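Local coordinates for putative uncharacterized protein (Ustilago maydis, PDB 4GNX) that binds single-stranded DNA as a zinc-containing subunit of replication protein A, built from a series of OB-fold domains, at residues C[117-125]-C[134-142]; C[197-205]-C[216-226]. All coordinates share one frame; numbering follows the deposited sequence.

Contact 1. Residues C[117-125]-C[134-142]. Unlike the reference sequence in segment 134-142: Gln-135 (reference Thr).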
loop_
_atom_site.group_PDB
_atom_site.type_symbol
_atom_site.label_atom_id
_atom_site.label_comp_id
_atom_site.label_asym_id
_atom_site.label_seq_id
_atom_site.Cartn_x
_atom_site.Cartn_y
_atom_site.Cartn_z
ATOM N N VAL C 117 -12.719 -24.567 14.492
ATOM C CA VAL C 117 -12.123 -23.882 13.356
ATOM C C VAL C 117 -12.554 -24.502 12.027
ATOM O O VAL C 117 -12.363 -25.706 11.785
ATOM C CB VAL C 117 -10.591 -23.821 13.471
ATOM C CG1 VAL C 117 -10.188 -22.673 14.377
ATOM C CG2 VAL C 117 -10.031 -25.140 13.989
ATOM N N LYS C 118 -13.161 -23.673 11.184
ATOM C CA LYS C 118 -13.590 -24.114 9.866
ATOM C C LYS C 118 -12.537 -23.873 8.826
ATOM O O LYS C 118 -11.749 -22.943 8.917
ATOM C CB LYS C 118 -14.860 -23.395 9.442
ATOM C CG LYS C 118 -16.114 -24.030 9.998
ATOM C CD LYS C 118 -17.345 -23.536 9.266
ATOM C CE LYS C 118 -18.473 -24.550 9.383
ATOM N NZ LYS C 118 -19.536 -24.341 8.362
ATOM N N TYR C 119 -12.565 -24.684 7.795
ATOM C CA TYR C 119 -11.531 -24.602 6.812
ATOM C C TYR C 119 -12.136 -24.377 5.449
ATOM O O TYR C 119 -13.139 -24.997 5.097
ATOM C CB TYR C 119 -10.689 -25.874 6.853
ATOM C CG TYR C 119 -9.782 -25.976 8.071
ATOM C CD1 TYR C 119 -10.251 -26.490 9.291
ATOM C CD2 TYR C 119 -8.453 -25.558 8.003
ATOM C CE1 TYR C 119 -9.414 -26.582 10.401
ATOM C CE2 TYR C 119 -7.613 -25.650 9.104
ATOM C CZ TYR C 119 -8.094 -26.158 10.301
ATOM O OH TYR C 119 -7.249 -26.239 11.385
ATOM N N GLU C 120 -11.546 -23.450 4.707
ATOM C CA GLU C 120 -11.885 -23.262 3.305
ATOM C C GLU C 120 -10.648 -23.577 2.482
ATOM O O GLU C 120 -9.830 -22.700 2.167
ATOM C CB GLU C 120 -12.408 -21.849 3.035
ATOM C CG GLU C 120 -13.898 -21.671 3.302
ATOM C CD GLU C 120 -14.221 -21.161 4.705
ATOM O OE1 GLU C 120 -13.508 -21.526 5.669
ATOM O OE2 GLU C 120 -15.207 -20.398 4.848
ATOM N N PHE C 121 -10.514 -24.853 2.150
ATOM C CA PHE C 121 -9.299 -25.347 1.538
ATOM C C PHE C 121 -9.155 -25.003 0.073
ATOM O O PHE C 121 -10.099 -25.097 -0.710
ATOM C CB PHE C 121 -9.171 -26.849 1.721
ATOM C CG PHE C 121 -8.768 -27.249 3.097
ATOM C CD1 PHE C 121 -7.643 -26.702 3.687
ATOM C CD2 PHE C 121 -9.505 -28.184 3.798
ATOM C CE1 PHE C 121 -7.259 -27.073 4.964
ATOM C CE2 PHE C 121 -9.127 -28.567 5.073
ATOM C CZ PHE C 121 -8.002 -28.010 5.657
ATOM N N VAL C 122 -7.942 -24.610 -0.277
ATOM C CA VAL C 122 -7.556 -24.387 -1.652
ATOM C C VAL C 122 -6.607 -25.524 -2.023
ATOM O O VAL C 122 -5.599 -25.748 -1.337
ATOM C CB VAL C 122 -6.843 -23.022 -1.801
ATOM C CG1 VAL C 122 -6.414 -22.783 -3.242
ATOM C CG2 VAL C 122 -7.732 -21.890 -1.307
ATOM N N ARG C 123 -6.946 -26.255 -3.086
ATOM C CA ARG C 123 -6.077 -27.319 -3.583
ATOM C C ARG C 123 -4.814 -26.683 -4.143
ATOM O O ARG C 123 -4.876 -25.608 -4.735
ATOM C CB ARG C 123 -6.771 -28.168 -4.655
ATOM C CG ARG C 123 -8.221 -28.524 -4.347
ATOM C CD ARG C 123 -8.531 -30.011 -4.518
ATOM N NE ARG C 123 -7.748 -30.843 -3.600
ATOM C CZ ARG C 123 -7.900 -30.882 -2.274
ATOM N NH1 ARG C 123 -8.816 -30.131 -1.665
ATOM N NH2 ARG C 123 -7.119 -31.676 -1.546
ATOM N N ILE C 124 -3.675 -27.344 -3.941
ATOM C CA ILE C 124 -2.359 -26.846 -4.391
ATOM C C ILE C 124 -2.338 -26.358 -5.859
ATOM O O ILE C 124 -1.676 -25.363 -6.175
ATOM C CB ILE C 124 -1.237 -27.901 -4.187
ATOM C CG1 ILE C 124 -1.328 -28.588 -2.813
ATOM C CG2 ILE C 124 0.141 -27.307 -4.447
ATOM C CD1 ILE C 124 -1.069 -27.700 -1.626
ATOM N N ASN C 125 -3.052 -27.050 -6.748
ATOM C CA ASN C 125 -3.137 -26.621 -8.148
ATOM C C ASN C 125 -3.954 -25.337 -8.380
ATOM O O ASN C 125 -3.835 -24.702 -9.425
ATOM C CB ASN C 125 -3.611 -27.767 -9.065
ATOM C CG ASN C 125 -4.723 -28.598 -8.452
ATOM O OD1 ASN C 125 -4.575 -29.159 -7.364
ATOM N ND2 ASN C 125 -5.841 -28.691 -9.157
ATOM N N GLN C 134 -2.047 -12.779 0.597
ATOM C CA GLN C 134 -3.394 -13.051 1.079
ATOM C C GLN C 134 -3.521 -14.337 1.894
ATOM O O GLN C 134 -2.755 -15.296 1.700
ATOM C CB GLN C 134 -4.387 -13.058 -0.073
ATOM C CG GLN C 134 -4.935 -11.681 -0.393
ATOM C CD GLN C 134 -6.375 -11.728 -0.857
ATOM O OE1 GLN C 134 -6.731 -12.499 -1.750
ATOM N NE2 GLN C 134 -7.216 -10.900 -0.248
ATOM N N GLN C 135 -4.494 -14.327 2.810
ATOM C CA GLN C 135 -4.806 -15.452 3.699
ATOM C C GLN C 135 -5.467 -16.553 2.906
ATOM O O GLN C 135 -6.294 -16.278 2.038
ATOM C CB GLN C 135 -5.775 -15.024 4.809
ATOM C CG GLN C 135 -5.603 -13.602 5.314
ATOM C CD GLN C 135 -4.285 -13.397 6.041
ATOM O OE1 GLN C 135 -3.279 -14.060 5.738
ATOM N NE2 GLN C 135 -4.279 -12.470 7.008
ATOM N N CYS C 136 -5.127 -17.796 3.240
ATOM C CA CYS C 136 -5.622 -18.960 2.520
ATOM C C CYS C 136 -5.494 -20.224 3.375
ATOM O O CYS C 136 -4.653 -20.277 4.273
ATOM C CB CYS C 136 -4.886 -19.060 1.172
ATOM S SG CYS C 136 -4.199 -20.657 0.708
ATOM N N ASP C 137 -6.345 -21.216 3.116
ATOM C CA ASP C 137 -6.282 -22.497 3.822
ATOM C C ASP C 137 -5.812 -23.622 2.914
ATOM O O ASP C 137 -6.310 -23.762 1.803
ATOM C CB ASP C 137 -7.651 -22.860 4.384
ATOM C CG ASP C 137 -8.040 -22.011 5.572
ATOM O OD1 ASP C 137 -7.197 -21.219 6.047
ATOM O OD2 ASP C 137 -9.201 -22.138 6.029
ATOM N N VAL C 138 -4.873 -24.435 3.393
ATOM C CA VAL C 138 -4.302 -25.521 2.585
ATOM C C VAL C 138 -4.133 -26.812 3.382
ATOM O O VAL C 138 -3.626 -26.789 4.501
ATOM C CB VAL C 138 -2.932 -25.122 1.974
ATOM C CG1 VAL C 138 -2.134 -26.340 1.534
ATOM C CG2 VAL C 138 -3.112 -24.164 0.805
ATOM N N ILE C 139 -4.568 -27.925 2.788
ATOM C CA ILE C 139 -4.252 -29.272 3.282
ATOM C C ILE C 139 -3.480 -30.104 2.236
ATOM O O ILE C 139 -3.649 -29.917 1.025
ATOM C CB ILE C 139 -5.521 -30.022 3.760
ATOM C CG1 ILE C 139 -5.140 -31.244 4.612
ATOM C CG2 ILE C 139 -6.433 -30.359 2.581
ATOM C CD1 ILE C 139 -6.290 -31.854 5.378
ATOM N N GLY C 140 -2.629 -31.012 2.710
ATOM C CA GLY C 140 -1.853 -31.885 1.830
ATOM C C GLY C 140 -0.895 -32.786 2.580
ATOM O O GLY C 140 -0.719 -32.653 3.795
ATOM N N ILE C 141 -0.279 -33.710 1.850
ATOM C CA ILE C 141 0.720 -34.602 2.419
ATOM C C ILE C 141 2.043 -33.862 2.473
ATOM O O ILE C 141 2.423 -33.194 1.510
ATOM C CB ILE C 141 0.895 -35.894 1.580
ATOM C CG1 ILE C 141 -0.442 -36.657 1.418
ATOM C CG2 ILE C 141 1.984 -36.792 2.159
ATOM C CD1 ILE C 141 -0.896 -37.480 2.612
ATOM N N LEU C 142 2.721 -33.962 3.614
ATOM C CA LEU C 142 4.116 -33.543 3.735
ATOM C C LEU C 142 5.000 -34.565 3.030
ATOM O O LEU C 142 4.965 -35.759 3.346
ATOM C CB LEU C 142 4.539 -33.432 5.203
ATOM C CG LEU C 142 6.039 -33.242 5.470
ATOM C CD1 LEU C 142 6.468 -31.815 5.178
ATOM C CD2 LEU C 142 6.405 -33.627 6.897
#
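Asp-137 is gripped from two levels by segment 117-125. Its carboxylate oxygen OD2 takes the backbone N-H of Glu-120 on the anti lone pair, a nearly straight bond with Glu-120 N to Asp-137 OD2 3.0 Å. Asp-137 O accepts Val-122 N at 2.8 Å. Lys-202 forms a salt bridge with the same OD2 and Gly-203 N bonds OD1, so both carboxylate oxygens are satisfied; the lysine probably also offsets the nearby Glu-120, whose OE1 stays 4.4 Å from Asp-137 OD2.

Apolar contacts continue along the strand. The Phe-121 ring is sandwiched: CB of Tyr-119 lies against one face, and Ile-139 CB covers the opposite one in a CH-pi contact, 3.8 Å from the ring centroid and 18° off the normal. With CG anti to the carbonyl carbon, chi1 -75° turns the ring toward the strand backbone, where Phe-121 CE1 lies 3.5 Å from Val-138 C. Further on, Ile-124 CD1 meets Val-138 CG1 at 3.6 Å, the two side chains crossing at about a right angle.

The two runs of chain, 118-124 and 136-139, head in directions 80° apart, as expected of a segment laid across the strand. The arrangement joins the loop between strands 104-107 and 135-152 to the first strand of the second OB fold.

Contact 2. Residues C[197-205]-C[216-226]; sequences PVLAFKGVK and MFSSSTMLINP. With nucleotides of chain G.
This is an antiparallel strand pairing, 198-201 against 220-224, that continues past a corner in each segment to the bound DNA. The strand axes approach to 4.6 Å at 158°. Ala-200 with Leu-223 and Lys-202 with Thr-221 are hydrogen-bonded pairs, each joined by two backbone bonds. At the far end Asn-225 bonds Val-198 twice, through its backbone N and through OD1, which accepts Val-198 N at 2.7 Å with the donor 36° out of the carbonyl plane.

On the face carrying Leu-199 and Phe-201, Met-222 lies alongside the Phe-201 ring, its CB over one face and 3.4 Å from CE2. Met-216 SD reaches the edge of the Phe-201 ring, 5.0 Å from the centroid, a Met-aromatic contact. Leu-177 of strand 174-180 touches both Phe-201 and Met-216, as expected in the closed barrel of an OB fold.

Where the type I turn 217-220 begins, Lys-205 crosses Phe-217 at about a right angle, CB over the ring face. The lysine chain is extended but for a bend at chi3 (59°), and Lys-205 NZ ends at the DNA of chain G, where it hydrogen-bonds DT6 OP2 at 2.9 Å and DT7 O4 at 3.2 Å. Ser-218 N donates to O2 of DT5 of chain G at 2.9 Å, a backbone bond to the base.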
loop_
_atom_site.group_PDB
_atom_site.type_symbol
_atom_site.label_atom_id
_atom_site.label_comp_id
_atom_site.label_asym_id
_atom_site.label_seq_id
_atom_site.Cartn_x
_atom_site.Cartn_y
_atom_site.Cartn_z
ATOM N N PRO C 197 3.017 -37.532 6.914
ATOM C CA PRO C 197 1.767 -37.192 7.570
ATOM C C PRO C 197 0.915 -36.268 6.700
ATOM O O PRO C 197 1.397 -35.736 5.695
ATOM C CB PRO C 197 2.237 -36.448 8.817
ATOM C CG PRO C 197 3.486 -35.759 8.376
ATOM C CD PRO C 197 4.130 -36.673 7.371
ATOM N N VAL C 198 -0.346 -36.093 7.076
ATOM C CA VAL C 198 -1.143 -35.025 6.501
ATOM C C VAL C 198 -0.976 -33.806 7.393
ATOM O O VAL C 198 -1.027 -33.917 8.622
ATOM C CB VAL C 198 -2.637 -35.396 6.379
ATOM C CG1 VAL C 198 -3.402 -34.272 5.692
ATOM C CG2 VAL C 198 -2.805 -36.697 5.606
ATOM N N LEU C 199 -0.756 -32.654 6.764
ATOM C CA LEU C 199 -0.700 -31.384 7.479
ATOM C C LEU C 199 -1.782 -30.443 6.990
ATOM O O LEU C 199 -1.989 -30.295 5.777
ATOM C CB LEU C 199 0.653 -30.721 7.300
ATOM C CG LEU C 199 1.871 -31.504 7.769
ATOM C CD1 LEU C 199 3.127 -30.661 7.575
ATOM C CD2 LEU C 199 1.722 -31.950 9.216
ATOM N N ALA C 200 -2.459 -29.808 7.945
ATOM C CA ALA C 200 -3.582 -28.914 7.658
ATOM C C ALA C 200 -3.272 -27.492 8.118
ATOM O O ALA C 200 -2.951 -27.262 9.284
ATOM C CB ALA C 200 -4.852 -29.431 8.321
ATOM N N PHE C 201 -3.382 -26.537 7.205
ATOM C CA PHE C 201 -3.023 -25.160 7.504
ATOM C C PHE C 201 -4.193 -24.183 7.466
ATOM O O PHE C 201 -4.970 -24.162 6.497
ATOM C CB PHE C 201 -1.927 -24.699 6.555
ATOM C CG PHE C 201 -0.610 -25.368 6.791
ATOM C CD1 PHE C 201 -0.315 -26.591 6.200
ATOM C CD2 PHE C 201 0.343 -24.781 7.614
ATOM C CE1 PHE C 201 0.904 -27.218 6.423
ATOM C CE2 PHE C 201 1.567 -25.403 7.833
ATOM C CZ PHE C 201 1.845 -26.627 7.239
ATOM N N LYS C 202 -4.314 -23.386 8.533
ATOM C CA LYS C 202 -5.291 -22.290 8.598
ATOM C C LYS C 202 -4.586 -20.937 8.555
ATOM O O LYS C 202 -3.629 -20.700 9.299
ATOM C CB LYS C 202 -6.187 -22.401 9.843
ATOM C CG LYS C 202 -7.646 -22.048 9.580
ATOM C CD LYS C 202 -7.919 -20.564 9.739
ATOM C CE LYS C 202 -8.738 -20.014 8.584
ATOM N NZ LYS C 202 -9.960 -20.806 8.305
ATOM N N GLY C 203 -5.059 -20.068 7.668
ATOM C CA GLY C 203 -4.539 -18.708 7.539
ATOM C C GLY C 203 -3.063 -18.670 7.203
ATOM O O GLY C 203 -2.231 -18.436 8.071
ATOM N N VAL C 204 -2.746 -18.903 5.936
ATOM C CA VAL C 204 -1.372 -18.971 5.485
ATOM C C VAL C 204 -1.173 -17.897 4.417
ATOM O O VAL C 204 -2.099 -17.604 3.659
ATOM C CB VAL C 204 -1.084 -20.392 4.959
ATOM C CG1 VAL C 204 0.142 -20.448 4.060
ATOM C CG2 VAL C 204 -0.916 -21.336 6.131
ATOM N N LYS C 205 0.018 -17.292 4.375
ATOM C CA LYS C 205 0.312 -16.240 3.396
ATOM C C LYS C 205 0.728 -16.833 2.066
ATOM O O LYS C 205 1.559 -17.733 2.023
ATOM C CB LYS C 205 1.403 -15.292 3.894
ATOM C CG LYS C 205 1.500 -14.016 3.060
ATOM C CD LYS C 205 2.743 -13.180 3.358
ATOM C CE LYS C 205 4.040 -13.948 3.124
ATOM N NZ LYS C 205 5.232 -13.086 3.353
ATOM N N MET C 216 3.913 -18.871 6.805
ATOM C CA MET C 216 3.042 -18.712 7.966
ATOM C C MET C 216 3.078 -17.316 8.569
ATOM O O MET C 216 4.088 -16.621 8.503
ATOM C CB MET C 216 3.360 -19.758 9.030
ATOM C CG MET C 216 2.935 -21.149 8.595
ATOM S SD MET C 216 2.282 -22.215 9.905
ATOM C CE MET C 216 3.708 -22.297 10.994
ATOM N N PHE C 217 1.943 -16.913 9.127
ATOM C CA PHE C 217 1.859 -15.762 10.013
ATOM C C PHE C 217 1.813 -16.199 11.477
ATOM O O PHE C 217 1.471 -17.346 11.785
ATOM C CB PHE C 217 0.602 -14.965 9.707
ATOM C CG PHE C 217 0.725 -14.088 8.509
ATOM C CD1 PHE C 217 -0.336 -13.956 7.627
ATOM C CD2 PHE C 217 1.903 -13.385 8.265
ATOM C CE1 PHE C 217 -0.235 -13.136 6.521
ATOM C CE2 PHE C 217 2.014 -12.566 7.158
ATOM C CZ PHE C 217 0.939 -12.436 6.286
ATOM N N SER C 218 2.151 -15.271 12.369
ATOM C CA SER C 218 2.028 -15.459 13.815
ATOM C C SER C 218 0.742 -16.195 14.144
ATOM O O SER C 218 0.719 -17.111 14.967
ATOM C CB SER C 218 2.030 -14.086 14.496
ATOM O OG SER C 218 1.512 -14.112 15.817
ATOM N N SER C 219 -0.314 -15.781 13.452
ATOM C CA SER C 219 -1.677 -16.251 13.638
ATOM C C SER C 219 -1.985 -17.560 12.935
ATOM O O SER C 219 -3.071 -18.107 13.124
ATOM C CB SER C 219 -2.628 -15.187 13.098
ATOM O OG SER C 219 -2.018 -14.470 12.036
ATOM N N SER C 220 -1.050 -18.049 12.116
ATOM C CA SER C 220 -1.286 -19.241 11.326
ATOM C C SER C 220 -1.254 -20.474 12.203
ATOM O O SER C 220 -0.692 -20.454 13.297
ATOM C CB SER C 220 -0.252 -19.375 10.213
ATOM O OG SER C 220 -0.283 -18.267 9.340
ATOM N N THR C 221 -1.841 -21.551 11.686
ATOM C CA THR C 221 -2.042 -22.781 12.428
ATOM C C THR C 221 -1.764 -24.002 11.556
ATOM O O THR C 221 -2.110 -24.013 10.374
ATOM C CB THR C 221 -3.474 -22.799 13.012
ATOM O OG1 THR C 221 -3.398 -22.543 14.417
ATOM C CG2 THR C 221 -4.210 -24.135 12.775
ATOM N N MET C 222 -1.120 -25.015 12.138
ATOM C CA MET C 222 -0.975 -26.314 11.475
ATOM C C MET C 222 -1.270 -27.516 12.388
ATOM O O MET C 222 -0.899 -27.529 13.566
ATOM C CB MET C 222 0.393 -26.463 10.804
ATOM C CG MET C 222 1.569 -26.484 11.762
ATOM S SD MET C 222 2.734 -27.813 11.400
ATOM C CE MET C 222 3.775 -27.069 10.156
ATOM N N LEU C 223 -1.938 -28.518 11.827
ATOM C CA LEU C 223 -2.273 -29.735 12.553
ATOM C C LEU C 223 -1.609 -30.921 11.890
ATOM O O LEU C 223 -1.489 -30.971 10.659
ATOM C CB LEU C 223 -3.783 -29.946 12.566
ATOM C CG LEU C 223 -4.589 -29.150 13.587
ATOM C CD1 LEU C 223 -5.927 -28.766 12.983
ATOM C CD2 LEU C 223 -4.754 -29.948 14.877
ATOM N N ILE C 224 -1.182 -31.877 12.705
ATOM C CA ILE C 224 -0.516 -33.061 12.184
ATOM C C ILE C 224 -1.440 -34.273 12.264
ATOM O O ILE C 224 -1.694 -34.800 13.349
ATOM C CB ILE C 224 0.819 -33.310 12.911
ATOM C CG1 ILE C 224 1.665 -32.022 12.895
ATOM C CG2 ILE C 224 1.559 -34.482 12.273
ATOM C CD1 ILE C 224 2.621 -31.858 14.063
ATOM N N ASN C 225 -1.943 -34.697 11.106
ATOM C CA ASN C 225 -2.888 -35.811 11.012
ATOM C C ASN C 225 -4.149 -35.583 11.849
ATOM O O ASN C 225 -4.424 -36.328 12.787
ATOM C CB ASN C 225 -2.209 -37.133 11.389
ATOM C CG ASN C 225 -0.949 -37.386 10.588
ATOM O OD1 ASN C 225 -0.987 -37.462 9.358
ATOM N ND2 ASN C 225 0.176 -37.524 11.282
ATOM N N PRO C 226 -4.917 -34.539 11.512
ATOM C CA PRO C 226 -6.170 -34.279 12.213
ATOM C C PRO C 226 -7.239 -35.284 11.805
ATOM O O PRO C 226 -7.216 -35.790 10.681
ATOM C CB PRO C 226 -6.562 -32.889 11.721
ATOM C CG PRO C 226 -5.968 -32.797 10.357
ATOM C CD PRO C 226 -4.697 -33.597 10.400
ATOM P P DT G 5 6.205 -5.432 11.231
ATOM O OP1 DT G 5 6.851 -4.619 10.167
ATOM O OP2 DT G 5 4.745 -5.266 11.477
ATOM O "O5'" DT G 5 6.472 -6.952 10.814
ATOM C "C5'" DT G 5 5.834 -7.525 9.646
ATOM C "C4'" DT G 5 6.057 -9.020 9.552
ATOM O "O4'" DT G 5 5.758 -9.661 10.816
ATOM C "C3'" DT G 5 5.181 -9.736 8.519
ATOM O "O3'" DT G 5 5.848 -10.894 8.000
ATOM C "C2'" DT G 5 3.992 -10.193 9.344
ATOM C "C1'" DT G 5 4.650 -10.547 10.668
ATOM N N1 DT G 5 3.784 -10.402 11.858
ATOM C C2 DT G 5 3.215 -11.540 12.383
ATOM O O2 DT G 5 3.381 -12.651 11.904
ATOM N N3 DT G 5 2.430 -11.329 13.492
ATOM C C4 DT G 5 2.171 -10.122 14.117
ATOM O O4 DT G 5 1.449 -10.090 15.111
ATOM C C5 DT G 5 2.802 -8.969 13.513
ATOM C C7 DT G 5 2.575 -7.619 14.116
ATOM C C6 DT G 5 3.563 -9.164 12.428
ATOM P P DT G 6 6.186 -11.221 6.460
ATOM O OP1 DT G 6 5.824 -10.092 5.566
ATOM O OP2 DT G 6 5.648 -12.578 6.174
ATOM O "O5'" DT G 6 7.777 -11.300 6.520
ATOM C "C5'" DT G 6 8.583 -10.101 6.508
ATOM C "C4'" DT G 6 9.880 -10.308 7.259
ATOM O "O4'" DT G 6 9.622 -10.779 8.603
ATOM C "C3'" DT G 6 10.852 -11.305 6.628
ATOM O "O3'" DT G 6 12.159 -10.729 6.576
ATOM C "C2'" DT G 6 10.774 -12.528 7.526
ATOM C "C1'" DT G 6 10.328 -11.981 8.874
ATOM N N1 DT G 6 9.419 -12.880 9.623
ATOM C C2 DT G 6 9.834 -13.394 10.831
ATOM O O2 DT G 6 10.925 -13.152 11.321
ATOM N N3 DT G 6 8.921 -14.211 11.449
ATOM C C4 DT G 6 7.663 -14.555 10.991
ATOM O O4 DT G 6 6.953 -15.304 11.657
ATOM C C5 DT G 6 7.290 -13.975 9.722
ATOM C C7 DT G 6 5.944 -14.284 9.148
ATOM C C6 DT G 6 8.175 -13.179 9.109
ATOM P P DT G 7 12.779 -10.465 5.131
ATOM O OP1 DT G 7 13.990 -9.616 5.266
ATOM O OP2 DT G 7 11.667 -10.018 4.252
ATOM O "O5'" DT G 7 13.219 -11.938 4.712
ATOM C "C5'" DT G 7 14.160 -12.687 5.510
ATOM C "C4'" DT G 7 14.526 -13.989 4.832
ATOM O "O4'" DT G 7 13.374 -14.858 4.761
ATOM C "C3'" DT G 7 15.035 -13.869 3.398
ATOM O "O3'" DT G 7 15.998 -14.904 3.188
ATOM C "C2'" DT G 7 13.787 -14.109 2.566
ATOM C "C1'" DT G 7 13.042 -15.135 3.405
ATOM N N1 DT G 7 11.569 -15.125 3.299
ATOM C C2 DT G 7 10.940 -16.337 3.130
ATOM O O2 DT G 7 11.542 -17.391 3.024
ATOM N N3 DT G 7 9.570 -16.268 3.083
ATOM C C4 DT G 7 8.785 -15.138 3.203
ATOM O O4 DT G 7 7.563 -15.233 3.139
ATOM C C5 DT G 7 9.510 -13.902 3.385
ATOM C C7 DT G 7 8.743 -12.624 3.508
ATOM C C6 DT G 7 10.849 -13.958 3.432
#

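How the contacts relate
From the N terminus, the chain first leaves strand 104-107 and, in contact 1, lays 117-125 across strand 135-152, closing a short loop of eight intervening residues. Contact 2 comes later, closing over the ten residues between 197-205 and 216-226, which include the hairpin turn; the two loops are in series, neither nested nor crossed. In space they adjoin, with centres 8 Å apart, because strands 135-152 and 198-207 are neighbours in one sheet. Val-138 O and Phe-201 N, 2.7 Å apart, probably hydrogen-bond across that seam. Tyr-119 OH also packs on Leu-223 CD1, tying the loop that holds 117-125 to strand 220-224 of the same OB domain.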